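PDB 6B3P: Amy13K from Eubacterium rectale DSM 17629, which binds starch-type alpha-glucans such as maltoheptaose through two family 26 carbohydrate-binding modules, probably holding a cell-surface alpha-amylase close to its starch substrate. Local coordinates for residues 83-86 with 90-93; 153-156 with 162-165; 39-44 with 97-102; 46-51 with 184-189. All blocks are in the same frame, centred on the assembly; numbering follows the deposited sequence.

Interaction 1: residues 83-86 with 90-93; sequences AEYW and SLSE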
loop_
_atom_site.group_PDB
_atom_site.type_symbol
_atom_site.label_atom_id
_atom_site.label_comp_id
_atom_site.label_asym_id
_atom_site.label_seq_id
_atom_site.Cartn_x
_atom_site.Cartn_y
_atom_site.Cartn_z
ATOM N N ALA A 83 2.936 7.265 -8.740
ATOM C CA ALA A 83 3.713 6.528 -9.732
ATOM C C ALA A 83 4.053 5.129 -9.232
ATOM O O ALA A 83 4.556 4.969 -8.120
ATOM C CB ALA A 83 4.988 7.286 -10.079
ATOM N N GLU A 84 3.759 4.122 -10.050
ATOM C CA GLU A 84 4.194 2.757 -9.771
ATOM C C GLU A 84 5.088 2.252 -10.894
ATOM O O GLU A 84 4.737 2.358 -12.070
ATOM C CB GLU A 84 3.007 1.812 -9.590
ATOM C CG GLU A 84 3.443 0.398 -9.230
ATOM C CD GLU A 84 2.307 -0.482 -8.743
ATOM O OE1 GLU A 84 1.130 -0.103 -8.914
ATOM O OE2 GLU A 84 2.599 -1.562 -8.187
ATOM N N TYR A 85 6.237 1.699 -10.517
ATOM C CA TYR A 85 7.206 1.182 -11.476
ATOM C C TYR A 85 7.413 -0.315 -11.294
ATOM O O TYR A 85 7.326 -0.836 -10.181
ATOM C CB TYR A 85 8.550 1.901 -11.331
ATOM C CG TYR A 85 8.533 3.359 -11.730
ATOM C CD1 TYR A 85 8.722 3.740 -13.051
ATOM C CD2 TYR A 85 8.344 4.355 -10.782
ATOM C CE1 TYR A 85 8.712 5.072 -13.418
ATOM C CE2 TYR A 85 8.334 5.687 -11.138
ATOM C CZ TYR A 85 8.519 6.042 -12.456
ATOM O OH TYR A 85 8.509 7.372 -12.815
ATOM N N TRP A 86 7.685 -0.997 -12.402
ATOM C CA TRP A 86 8.131 -2.385 -12.382
ATOM C C TRP A 86 9.487 -2.477 -13.065
ATOM O O TRP A 86 9.643 -2.002 -14.190
ATOM C CB TRP A 86 7.129 -3.300 -13.087
ATOM C CG TRP A 86 5.833 -3.481 -12.351
ATOM C CD1 TRP A 86 5.495 -4.514 -11.527
ATOM C CD2 TRP A 86 4.699 -2.605 -12.379
ATOM N NE1 TRP A 86 4.224 -4.335 -11.041
ATOM C CE2 TRP A 86 3.714 -3.171 -11.547
ATOM C CE3 TRP A 86 4.424 -1.397 -13.025
ATOM C CZ2 TRP A 86 2.474 -2.569 -11.345
ATOM C CZ3 TRP A 86 3.190 -0.801 -12.822
ATOM C CH2 TRP A 86 2.231 -1.389 -11.989
ATOM N N SER A 90 14.358 -3.821 -17.247
ATOM C CA SER A 90 14.323 -2.405 -17.590
ATOM C C SER A 90 13.171 -1.734 -16.854
ATOM O O SER A 90 12.295 -2.409 -16.318
ATOM C CB SER A 90 14.171 -2.212 -19.100
ATOM O OG SER A 90 12.934 -2.737 -19.552
ATOM N N LEU A 91 13.172 -0.405 -16.836
ATOM C CA LEU A 91 12.137 0.344 -16.133
ATOM C C LEU A 91 10.841 0.374 -16.936
ATOM O O LEU A 91 10.835 0.704 -18.121
ATOM C CB LEU A 91 12.613 1.769 -15.849
ATOM C CG LEU A 91 11.758 2.604 -14.892
ATOM C CD1 LEU A 91 11.816 2.050 -13.475
ATOM C CD2 LEU A 91 12.221 4.049 -14.922
ATOM N N SER A 92 9.746 0.018 -16.271
ATOM C CA SER A 92 8.423 0.017 -16.885
ATOM C C SER A 92 7.396 0.651 -15.956
ATOM O O SER A 92 7.542 0.596 -14.737
ATOM C CB SER A 92 7.996 -1.410 -17.231
ATOM O OG SER A 92 6.669 -1.438 -17.729
ATOM N N GLU A 93 6.360 1.250 -16.542
ATOM C CA GLU A 93 5.215 1.762 -15.788
ATOM C C GLU A 93 3.952 0.987 -16.150
ATOM O O GLU A 93 2.838 1.381 -15.794
ATOM C CB GLU A 93 5.016 3.254 -16.056
ATOM C CG GLU A 93 6.089 4.122 -15.439
ATOM C CD GLU A 93 5.948 5.582 -15.821
ATOM O OE1 GLU A 93 4.808 6.089 -15.841
ATOM O OE2 GLU A 93 6.981 6.216 -16.109
HETATM O O HOH W 1 2.319 2.905 -13.380
HETATM O O HOH W 2 2.994 5.395 -13.123
#

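Interaction 2: residues 153-156 with 162-165; sequences VVYT and NFSC. With FMT (formic acid), chain T.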
loop_
_atom_site.group_PDB
_atom_site.type_symbol
_atom_site.label_atom_id
_atom_site.label_comp_id
_atom_site.label_asym_id
_atom_site.label_seq_id
_atom_site.Cartn_x
_atom_site.Cartn_y
_atom_site.Cartn_z
ATOM N N VAL A 153 -8.991 -5.837 6.511
ATOM C CA VAL A 153 -9.814 -6.189 5.364
ATOM C C VAL A 153 -8.985 -5.971 4.102
ATOM O O VAL A 153 -8.198 -5.026 4.019
ATOM C CB VAL A 153 -11.120 -5.363 5.302
ATOM C CG1 VAL A 153 -10.824 -3.889 5.069
ATOM C CG2 VAL A 153 -12.048 -5.911 4.222
ATOM N N VAL A 154 -9.163 -6.860 3.132
ATOM C CA VAL A 154 -8.429 -6.799 1.875
ATOM C C VAL A 154 -9.398 -6.845 0.705
ATOM O O VAL A 154 -10.179 -7.790 0.575
ATOM C CB VAL A 154 -7.422 -7.965 1.744
ATOM C CG1 VAL A 154 -6.652 -7.871 0.425
ATOM C CG2 VAL A 154 -6.461 -7.979 2.925
ATOM N N TYR A 155 -9.344 -5.817 -0.137
ATOM C CA TYR A 155 -10.146 -5.771 -1.352
ATOM C C TYR A 155 -9.261 -5.860 -2.590
ATOM O O TYR A 155 -8.342 -5.063 -2.771
ATOM C CB TYR A 155 -10.996 -4.501 -1.385
ATOM C CG TYR A 155 -12.102 -4.530 -0.361
ATOM C CD1 TYR A 155 -13.184 -5.384 -0.514
ATOM C CD2 TYR A 155 -12.060 -3.718 0.764
ATOM C CE1 TYR A 155 -14.195 -5.428 0.420
ATOM C CE2 TYR A 155 -13.067 -3.753 1.703
ATOM C CZ TYR A 155 -14.132 -4.609 1.529
ATOM O OH TYR A 155 -15.136 -4.643 2.468
ATOM N N THR A 156 -9.556 -6.848 -3.431
ATOM C CA THR A 156 -8.790 -7.113 -4.641
ATOM C C THR A 156 -9.616 -6.792 -5.874
ATOM O O THR A 156 -10.753 -7.241 -5.982
ATOM C CB THR A 156 -8.345 -8.585 -4.706
ATOM O OG1 THR A 156 -7.597 -8.915 -3.530
ATOM C CG2 THR A 156 -7.491 -8.842 -5.942
ATOM N N ASN A 162 -10.848 3.499 -7.370
ATOM C CA ASN A 162 -11.094 4.002 -6.028
ATOM C C ASN A 162 -12.439 3.499 -5.527
ATOM O O ASN A 162 -13.330 3.182 -6.316
ATOM C CB ASN A 162 -11.059 5.533 -6.001
ATOM C CG ASN A 162 -9.702 6.096 -6.387
ATOM O OD1 ASN A 162 -8.691 5.394 -6.352
ATOM N ND2 ASN A 162 -9.673 7.373 -6.750
ATOM N N PHE A 163 -12.581 3.421 -4.211
ATOM C CA PHE A 163 -13.834 3.004 -3.605
ATOM C C PHE A 163 -13.934 3.582 -2.203
ATOM O O PHE A 163 -13.046 4.310 -1.759
ATOM C CB PHE A 163 -13.941 1.477 -3.571
ATOM C CG PHE A 163 -12.833 0.804 -2.817
ATOM C CD1 PHE A 163 -11.621 0.541 -3.433
ATOM C CD2 PHE A 163 -13.006 0.421 -1.497
ATOM C CE1 PHE A 163 -10.600 -0.083 -2.744
ATOM C CE2 PHE A 163 -11.988 -0.204 -0.803
ATOM C CZ PHE A 163 -10.783 -0.457 -1.427
ATOM N N SER A 164 -15.025 3.261 -1.517
ATOM C CA SER A 164 -15.245 3.746 -0.163
ATOM C C SER A 164 -15.635 2.595 0.743
ATOM O O SER A 164 -16.156 1.583 0.275
ATOM C CB SER A 164 -16.332 4.820 -0.145
ATOM O OG SER A 164 -16.052 5.849 -1.077
ATOM N N CYS A 165 -15.381 2.742 2.039
ATOM C CA CYS A 165 -15.791 1.725 2.995
ATOM C C CYS A 165 -16.015 2.302 4.389
ATOM O O CYS A 165 -15.639 3.438 4.677
ATOM C CB CYS A 165 -14.756 0.598 3.060
ATOM S SG CYS A 165 -13.178 1.075 3.791
HETATM C C FMT T . -10.881 -10.076 3.403
HETATM O O1 FMT T . -9.922 -9.733 4.091
HETATM O O2 FMT T . -11.601 -9.254 2.840
#

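Interaction 3: residues 39-44 with 97-102; sequences AGHEGW and ADWKYV. With EDO (1,2-ethanediol), chain J; FMT (formic acid), chain U.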
loop_
_atom_site.group_PDB
_atom_site.type_symbol
_atom_site.label_atom_id
_atom_site.label_comp_id
_atom_site.label_asym_id
_atom_site.label_seq_id
_atom_site.Cartn_x
_atom_site.Cartn_y
_atom_site.Cartn_z
ATOM N N ALA A 39 3.879 -9.772 -1.968
ATOM C CA ALA A 39 2.821 -10.737 -1.685
ATOM C C ALA A 39 2.171 -11.210 -2.978
ATOM O O ALA A 39 1.645 -10.406 -3.747
ATOM C CB ALA A 39 1.774 -10.130 -0.757
ATOM N N GLY A 40 2.223 -12.517 -3.213
ATOM C CA GLY A 40 1.549 -13.120 -4.349
ATOM C C GLY A 40 2.358 -13.102 -5.634
ATOM O O GLY A 40 1.830 -13.411 -6.702
ATOM N N HIS A 41 3.636 -12.745 -5.536
ATOM C CA HIS A 41 4.489 -12.630 -6.714
ATOM C C HIS A 41 5.916 -13.065 -6.404
ATOM O O HIS A 41 6.767 -12.249 -6.049
ATOM C CB HIS A 41 4.459 -11.194 -7.244
ATOM C CG HIS A 41 3.102 -10.758 -7.702
ATOM N ND1 HIS A 41 2.493 -11.283 -8.822
ATOM C CD2 HIS A 41 2.227 -9.865 -7.182
ATOM C CE1 HIS A 41 1.306 -10.725 -8.977
ATOM N NE2 HIS A 41 1.120 -9.862 -7.995
ATOM N N GLU A 42 6.159 -14.365 -6.545
ATOM C CA GLU A 42 7.462 -14.955 -6.264
ATOM C C GLU A 42 8.552 -14.339 -7.130
ATOM O O GLU A 42 8.395 -14.217 -8.344
ATOM C CB GLU A 42 7.419 -16.468 -6.486
ATOM C CG GLU A 42 8.681 -17.195 -6.049
ATOM C CD GLU A 42 8.637 -18.677 -6.365
ATOM O OE1 GLU A 42 7.699 -19.112 -7.066
ATOM O OE2 GLU A 42 9.542 -19.408 -5.913
ATOM N N GLY A 43 9.655 -13.958 -6.497
ATOM C CA GLY A 43 10.788 -13.392 -7.203
ATOM C C GLY A 43 10.786 -11.872 -7.227
ATOM O O GLY A 43 11.796 -11.259 -7.571
ATOM N N TRP A 44 9.656 -11.269 -6.866
ATOM C CA TRP A 44 9.517 -9.811 -6.857
ATOM C C TRP A 44 9.689 -9.228 -5.457
ATOM O O TRP A 44 9.384 -9.884 -4.458
ATOM C CB TRP A 44 8.151 -9.396 -7.405
ATOM C CG TRP A 44 7.979 -9.622 -8.877
ATOM C CD1 TRP A 44 7.655 -10.795 -9.497
ATOM C CD2 TRP A 44 8.111 -8.644 -9.918
ATOM N NE1 TRP A 44 7.581 -10.608 -10.856
ATOM C CE2 TRP A 44 7.855 -9.297 -11.140
ATOM C CE3 TRP A 44 8.421 -7.281 -9.933
ATOM C CZ2 TRP A 44 7.898 -8.632 -12.364
ATOM C CZ3 TRP A 44 8.465 -6.623 -11.150
ATOM C CH2 TRP A 44 8.205 -7.299 -12.347
ATOM N N ALA A 97 0.359 -8.330 -16.746
ATOM C CA ALA A 97 -1.024 -8.730 -16.995
ATOM C C ALA A 97 -1.700 -9.453 -15.824
ATOM O O ALA A 97 -2.877 -9.223 -15.547
ATOM C CB ALA A 97 -1.079 -9.607 -18.231
ATOM N N ASP A 98 -0.932 -10.301 -15.143
ATOM C CA ASP A 98 -1.456 -11.192 -14.111
ATOM C C ASP A 98 -1.622 -10.523 -12.745
ATOM O O ASP A 98 -2.203 -11.110 -11.832
ATOM C CB ASP A 98 -0.537 -12.407 -13.965
ATOM C CG ASP A 98 0.889 -12.020 -13.607
ATOM O OD1 ASP A 98 1.586 -11.438 -14.467
ATOM O OD2 ASP A 98 1.314 -12.300 -12.467
ATOM N N TRP A 99 -1.119 -9.300 -12.607
ATOM C CA TRP A 99 -1.162 -8.594 -11.325
ATOM C C TRP A 99 -2.541 -7.986 -11.078
ATOM O O TRP A 99 -3.185 -7.485 -12.001
ATOM C CB TRP A 99 -0.101 -7.493 -11.269
ATOM C CG TRP A 99 1.302 -7.994 -11.071
ATOM C CD1 TRP A 99 1.922 -8.996 -11.760
ATOM C CD2 TRP A 99 2.264 -7.503 -10.126
ATOM N NE1 TRP A 99 3.209 -9.161 -11.303
ATOM C CE2 TRP A 99 3.443 -8.256 -10.301
ATOM C CE3 TRP A 99 2.244 -6.500 -9.151
ATOM C CZ2 TRP A 99 4.590 -8.039 -9.536
ATOM C CZ3 TRP A 99 3.383 -6.289 -8.390
ATOM C CH2 TRP A 99 4.539 -7.052 -8.589
ATOM N N LYS A 100 -2.985 -8.044 -9.825
ATOM C CA LYS A 100 -4.227 -7.403 -9.401
ATOM C C LYS A 100 -3.927 -6.204 -8.512
ATOM O O LYS A 100 -2.789 -6.011 -8.079
ATOM C CB LYS A 100 -5.121 -8.384 -8.640
ATOM C CG LYS A 100 -5.385 -9.690 -9.351
ATOM C CD LYS A 100 -6.400 -9.525 -10.460
ATOM C CE LYS A 100 -6.829 -10.874 -11.020
ATOM N NZ LYS A 100 -7.398 -11.768 -9.970
ATOM N N TYR A 101 -4.956 -5.410 -8.237
ATOM C CA TYR A 101 -4.847 -4.309 -7.289
ATOM C C TYR A 101 -5.370 -4.748 -5.935
ATOM O O TYR A 101 -6.576 -4.896 -5.739
ATOM C CB TYR A 101 -5.606 -3.087 -7.796
ATOM C CG TYR A 101 -4.959 -2.491 -9.015
ATOM C CD1 TYR A 101 -5.313 -2.914 -10.287
ATOM C CD2 TYR A 101 -3.971 -1.526 -8.894
ATOM C CE1 TYR A 101 -4.714 -2.381 -11.405
ATOM C CE2 TYR A 101 -3.362 -0.988 -10.007
ATOM C CZ TYR A 101 -3.736 -1.421 -11.261
ATOM O OH TYR A 101 -3.137 -0.886 -12.377
ATOM N N VAL A 102 -4.444 -4.951 -5.006
ATOM C CA VAL A 102 -4.762 -5.484 -3.688
ATOM C C VAL A 102 -4.648 -4.387 -2.642
ATOM O O VAL A 102 -3.547 -3.960 -2.290
ATOM C CB VAL A 102 -3.829 -6.650 -3.316
ATOM C CG1 VAL A 102 -4.259 -7.285 -1.999
ATOM C CG2 VAL A 102 -3.814 -7.683 -4.425
HETATM C C1 EDO J . -2.031 -11.168 -6.555
HETATM O O1 EDO J . -2.320 -10.508 -7.795
HETATM C C2 EDO J . -3.252 -11.094 -5.645
HETATM O O2 EDO J . -4.366 -11.773 -6.236
HETATM C C FMT U . 2.917 -6.536 -1.745
HETATM O O1 FMT U . 3.578 -6.968 -0.804
HETATM O O2 FMT U . 3.325 -5.615 -2.447
HETATM O O HOH W 3 -1.109 -8.206 -7.426
#

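Interaction 4: residues 46-51 with 184-189; sequences TMHLTL and STSTEL. With FMT (formic acid), chain S.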
loop_
_atom_site.group_PDB
_atom_site.type_symbol
_atom_site.label_atom_id
_atom_site.label_comp_id
_atom_site.label_asym_id
_atom_site.label_seq_id
_atom_site.Cartn_x
_atom_site.Cartn_y
_atom_site.Cartn_z
ATOM N N THR A 46 9.142 -5.307 -3.295
ATOM C CA THR A 46 8.377 -4.069 -3.389
ATOM C C THR A 46 8.736 -3.101 -2.270
ATOM O O THR A 46 8.910 -3.508 -1.122
ATOM C CB THR A 46 6.856 -4.350 -3.335
ATOM O OG1 THR A 46 6.482 -5.182 -4.439
ATOM C CG2 THR A 46 6.054 -3.050 -3.388
ATOM N N MET A 47 8.843 -1.820 -2.619
ATOM C CA MET A 47 8.974 -0.754 -1.629
ATOM C C MET A 47 7.985 0.364 -1.931
ATOM O O MET A 47 7.674 0.640 -3.093
ATOM C CB MET A 47 10.402 -0.195 -1.593
ATOM C CG MET A 47 10.860 0.497 -2.876
ATOM S SD MET A 47 10.443 2.254 -2.947
ATOM C CE MET A 47 11.614 2.939 -1.781
ATOM N N HIS A 48 7.487 0.990 -0.871
ATOM C CA HIS A 48 6.617 2.151 -0.985
ATOM C C HIS A 48 7.304 3.356 -0.370
ATOM O O HIS A 48 8.127 3.218 0.536
ATOM C CB HIS A 48 5.275 1.901 -0.299
ATOM C CG HIS A 48 4.454 0.836 -0.952
ATOM N ND1 HIS A 48 3.478 1.114 -1.882
ATOM C CD2 HIS A 48 4.470 -0.510 -0.812
ATOM C CE1 HIS A 48 2.926 -0.015 -2.287
ATOM N NE2 HIS A 48 3.508 -1.016 -1.651
ATOM N N LEU A 49 6.963 4.537 -0.865
ATOM C CA LEU A 49 7.578 5.763 -0.384
ATOM C C LEU A 49 6.708 6.968 -0.690
ATOM O O LEU A 49 6.002 7.000 -1.698
ATOM C CB LEU A 49 8.960 5.952 -1.017
ATOM C CG LEU A 49 9.909 6.926 -0.314
ATOM C CD1 LEU A 49 10.434 6.331 0.989
ATOM C CD2 LEU A 49 11.058 7.306 -1.234
ATOM N N THR A 50 6.760 7.948 0.205
ATOM C CA THR A 50 6.196 9.262 -0.050
ATOM C C THR A 50 7.343 10.175 -0.427
ATOM O O THR A 50 8.320 10.278 0.317
ATOM C CB THR A 50 5.458 9.841 1.175
ATOM O OG1 THR A 50 4.388 8.968 1.555
ATOM C CG2 THR A 50 4.897 11.235 0.861
ATOM N N LEU A 51 7.245 10.827 -1.580
ATOM C CA LEU A 51 8.237 11.832 -1.924
ATOM C C LEU A 51 7.664 13.090 -2.559
ATOM O O LEU A 51 6.524 13.137 -3.025
ATOM C CB LEU A 51 9.314 11.242 -2.844
ATOM C CG LEU A 51 8.972 10.471 -4.117
ATOM C CD1 LEU A 51 8.661 11.380 -5.290
ATOM C CD2 LEU A 51 10.158 9.597 -4.459
ATOM N N SER A 184 -1.641 2.199 -6.063
ATOM C CA SER A 184 -0.742 1.153 -6.538
ATOM C C SER A 184 -1.404 -0.213 -6.412
ATOM O O SER A 184 -2.510 -0.326 -5.885
ATOM C CB SER A 184 0.566 1.169 -5.750
ATOM O OG SER A 184 0.407 0.539 -4.492
ATOM N N THR A 185 -0.717 -1.247 -6.890
ATOM C CA THR A 185 -1.233 -2.611 -6.823
ATOM C C THR A 185 -1.183 -3.191 -5.407
ATOM O O THR A 185 -1.719 -4.271 -5.155
ATOM C CB THR A 185 -0.450 -3.548 -7.765
ATOM O OG1 THR A 185 0.953 -3.444 -7.493
ATOM C CG2 THR A 185 -0.706 -3.185 -9.219
ATOM N N SER A 186 -0.533 -2.480 -4.491
ATOM C CA SER A 186 -0.436 -2.923 -3.100
ATOM C C SER A 186 -0.629 -1.751 -2.138
ATOM O O SER A 186 0.209 -1.492 -1.273
ATOM C CB SER A 186 0.911 -3.601 -2.848
ATOM O OG SER A 186 1.984 -2.727 -3.153
ATOM N N THR A 187 -1.747 -1.050 -2.296
ATOM C CA THR A 187 -2.070 0.093 -1.450
ATOM C C THR A 187 -2.430 -0.371 -0.042
ATOM O O THR A 187 -3.193 -1.322 0.130
ATOM C CB THR A 187 -3.240 0.908 -2.034
ATOM O OG1 THR A 187 -2.901 1.361 -3.348
ATOM C CG2 THR A 187 -3.571 2.116 -1.153
ATOM N N GLU A 188 -1.879 0.309 0.959
ATOM C CA GLU A 188 -2.118 -0.041 2.352
ATOM C C GLU A 188 -2.506 1.194 3.166
ATOM O O GLU A 188 -1.880 2.248 3.044
ATOM C CB GLU A 188 -0.879 -0.704 2.955
ATOM C CG GLU A 188 -1.108 -1.309 4.334
ATOM C CD GLU A 188 0.098 -2.071 4.844
ATOM O OE1 GLU A 188 1.215 -1.833 4.338
ATOM O OE2 GLU A 188 -0.072 -2.914 5.751
ATOM N N LEU A 189 -3.538 1.051 3.994
ATOM C CA LEU A 189 -4.036 2.153 4.814
ATOM C C LEU A 189 -4.292 1.717 6.255
ATOM O O LEU A 189 -4.526 0.539 6.524
ATOM C CB LEU A 189 -5.326 2.718 4.218
ATOM C CG LEU A 189 -5.237 3.275 2.797
ATOM C CD1 LEU A 189 -6.630 3.518 2.244
ATOM C CD2 LEU A 189 -4.421 4.556 2.774
HETATM C C FMT S . 7.607 -0.828 2.095
HETATM O O1 FMT S . 8.226 0.056 1.524
HETATM O O2 FMT S . 6.405 -0.983 1.906
#

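Interaction 1: residues 83-86 with 90-93
Tyr85 and Trp86 meet Leu91, Ser92 and Glu93 across a short antiparallel beta hairpin at one margin of the first module's sheet, where strand 91-92 is the outermost strand. Trp86 and Ser92 form a hydrogen-bonded pair: Trp86 N gives a nearly straight bond to Ser92 O (2.8 Å, 168° at the hydrogen), and Ser92 N returns a more bent one to Trp86 O at 2.9 Å. The same Ser92 carbonyl also receives a CA-H...O contact from Tyr85. Next along the strands, a water bridges the backbones by donating to both Glu84 O and Glu93 O. The starch-binding modules of this family are beta-sandwiches, and the hairpin extends an edge of one here, with strand 2-8 running parallel to 82-87 on its other side. On one face Leu91, its CG anti to the backbone N (chi1 -169°), brings methyl CD1 within 3.6 Å of Tyr85 CD1; Leu75 lies against both, so an apolar residue suits position 91. Glu93 runs alongside the same ring and points the same way, its CG 3.4 Å from Tyr85 CE1 and its carboxylate turned 75° from the ring plane. On the other face Trp86 presents its indole edge to Glu93 O, 3.7 Å from CZ3, while Glu84 CG lies over one face of that indole, toward its rim, and the Glu84 carboxylate goes on to Thr185 and Asn6.

Interaction 2: residues 153-156 with 162-165
Tyr155 and Phe163 meet inside the second starch-binding module, a beta-sandwich, where strand 150-157 of one sheet faces strand 163-168 of the other. The backbones stand well apart, with Tyr155 CA and Phe163 CA 9.8 Å from each other, and the two aromatic side chains span the space. Each ring leans obliquely on its neighbour, the centroids 5.6 Å apart and the planes inclined at 72°. Tyr155 points inward from its strand, and with CG anti to the carbonyl carbon (chi1 -70°) its ring lies beside the backbone N, CD2 against Phe163. Phe163 takes the less common rotamer, with CG between the backbone N and the carbonyl carbon (chi1 59°), and its far end reaches the base of the tyrosine as well as its ring, CZ lying 4.0 Å from Tyr155 CB. Met120 packs on both residues and Val180 on Phe163, so a wholly apolar ring fits this buried place. The tyrosine has a polar end to satisfy, and its hydroxyl is hydrogen-bonded to Asn118. Where strand 150-157 forms the sheet edge, Val154 N bonds to O1 of a formic acid molecule at 3.1 Å. Between the rings the closest approach is Tyr155 CD2 to Phe163 CE2, 3.8 Å.

Interaction 3: residues 39-44 with 97-102
Stacking between His41 and Trp99 dominates this contact, which joins the loop ahead of strand 44-50 to the segment leading into strand 101-108. The imidazole lies flat on the five-membered ring of the indole, centroids 3.5 Å apart and planes only 9° from parallel. His41 CE1 sits 3.3 Å from Trp99 CD1, and Trp99 CE2 lies over the centre of the imidazole. The His41 ring leans to the backbone N side (chi1 -63°), where it can lie flat on Trp99.

A second aromatic contact is edge-to-face. Trp99 turns its six-membered edge onto the face of Trp44, CZ2 coming within 3.6 Å of Trp44 CD2, and the ring planes stand at 77°. Without the indole, as with an alanine at the Trp99 position, His41 is likely to lose its stacking surface and turn more freely, with a gap opened against Trp44.

The polar contacts lie at the imidazole's rim. A water in the ring plane pairs with His41 NE2 at 2.8 Å and donates to Lys100 O, tying the loop to the second segment; it also pairs with O1 of a bound ethanediol. Within the loop, a type II beta turn from His41 to Trp44 brings Trp44 N to His41 O, and Gly43 suits its positive phi, at which a side chain would be jammed against the preceding carbonyl oxygen.

Trp86 adds its ring to both tryptophans. The whole is an aromatic cluster at the junction of the two starch-binding modules, built from one module's loop and the segment that enters the other.

Interaction 4: residues 46-51 with 184-189
His48 and Ser186 share the one hydrogen bond between residues 46-51, on strand 44-50 of the first module, and residues 184-189, which turn into strand 188-192 of the second. His48 NE2 lies 2.7 Å from Ser186 OG, and either atom could be the donor. The hydroxyl meets the imidazole at its edge and in its plane. Ser186 OG stands between its own backbone N and carbonyl carbon (chi1 58°), which directs the hydroxyl toward the ring. Were His48 a phenylalanine, the Ser186 hydroxyl would probably lose this mate, and these two segments the hydrogen bond between them.

Around the bond the packing is light. Ser184 OG approaches the ring edge in plane, 3.4 Å from His48 CE1, and Thr46 offers only its methyl CG2, 4.1 Å from Ser186 OG; the hydroxyl of Thr46 is taken up by Thr38 and Asn6.

The serine-rich segment is shaped by its own bonds. It contains an ST turn, in which Ser186 N gives to Ser184 OG at 3.2 Å (154° at the hydrogen). Thr187 OG1 also gives to Ser184 O, from above the carbonyl plane. Small hydroxyl residues suit such a turn, since they can bond to nearby backbone.

A formic acid molecule accepts from His48 N, its O1 at 2.7 Å in an almost straight bond, and its O2 lies near the imidazole edge at 3.4 Å from His48 CD2.

Interaction 2 is the fully buried contact, an aromatic ring pair between the sheets of the second module; the other three are partly buried. Interaction 1, backbone-bonded, lies wholly within the sheet edge of the first module, whereas interactions 3 and 4 join the two modules, one by stacked aromatics and the other by a polar bond. Trp86 links interaction 1 to interaction 3, and Glu84 links it to interaction 4 through Thr185. Interactions 3 and 4 cross along the chain and meet where Val102 N lies 2.8 Å from Thr185 O, a probable hydrogen bond. Val102 also packs on Val154, connecting this junction with interaction 2.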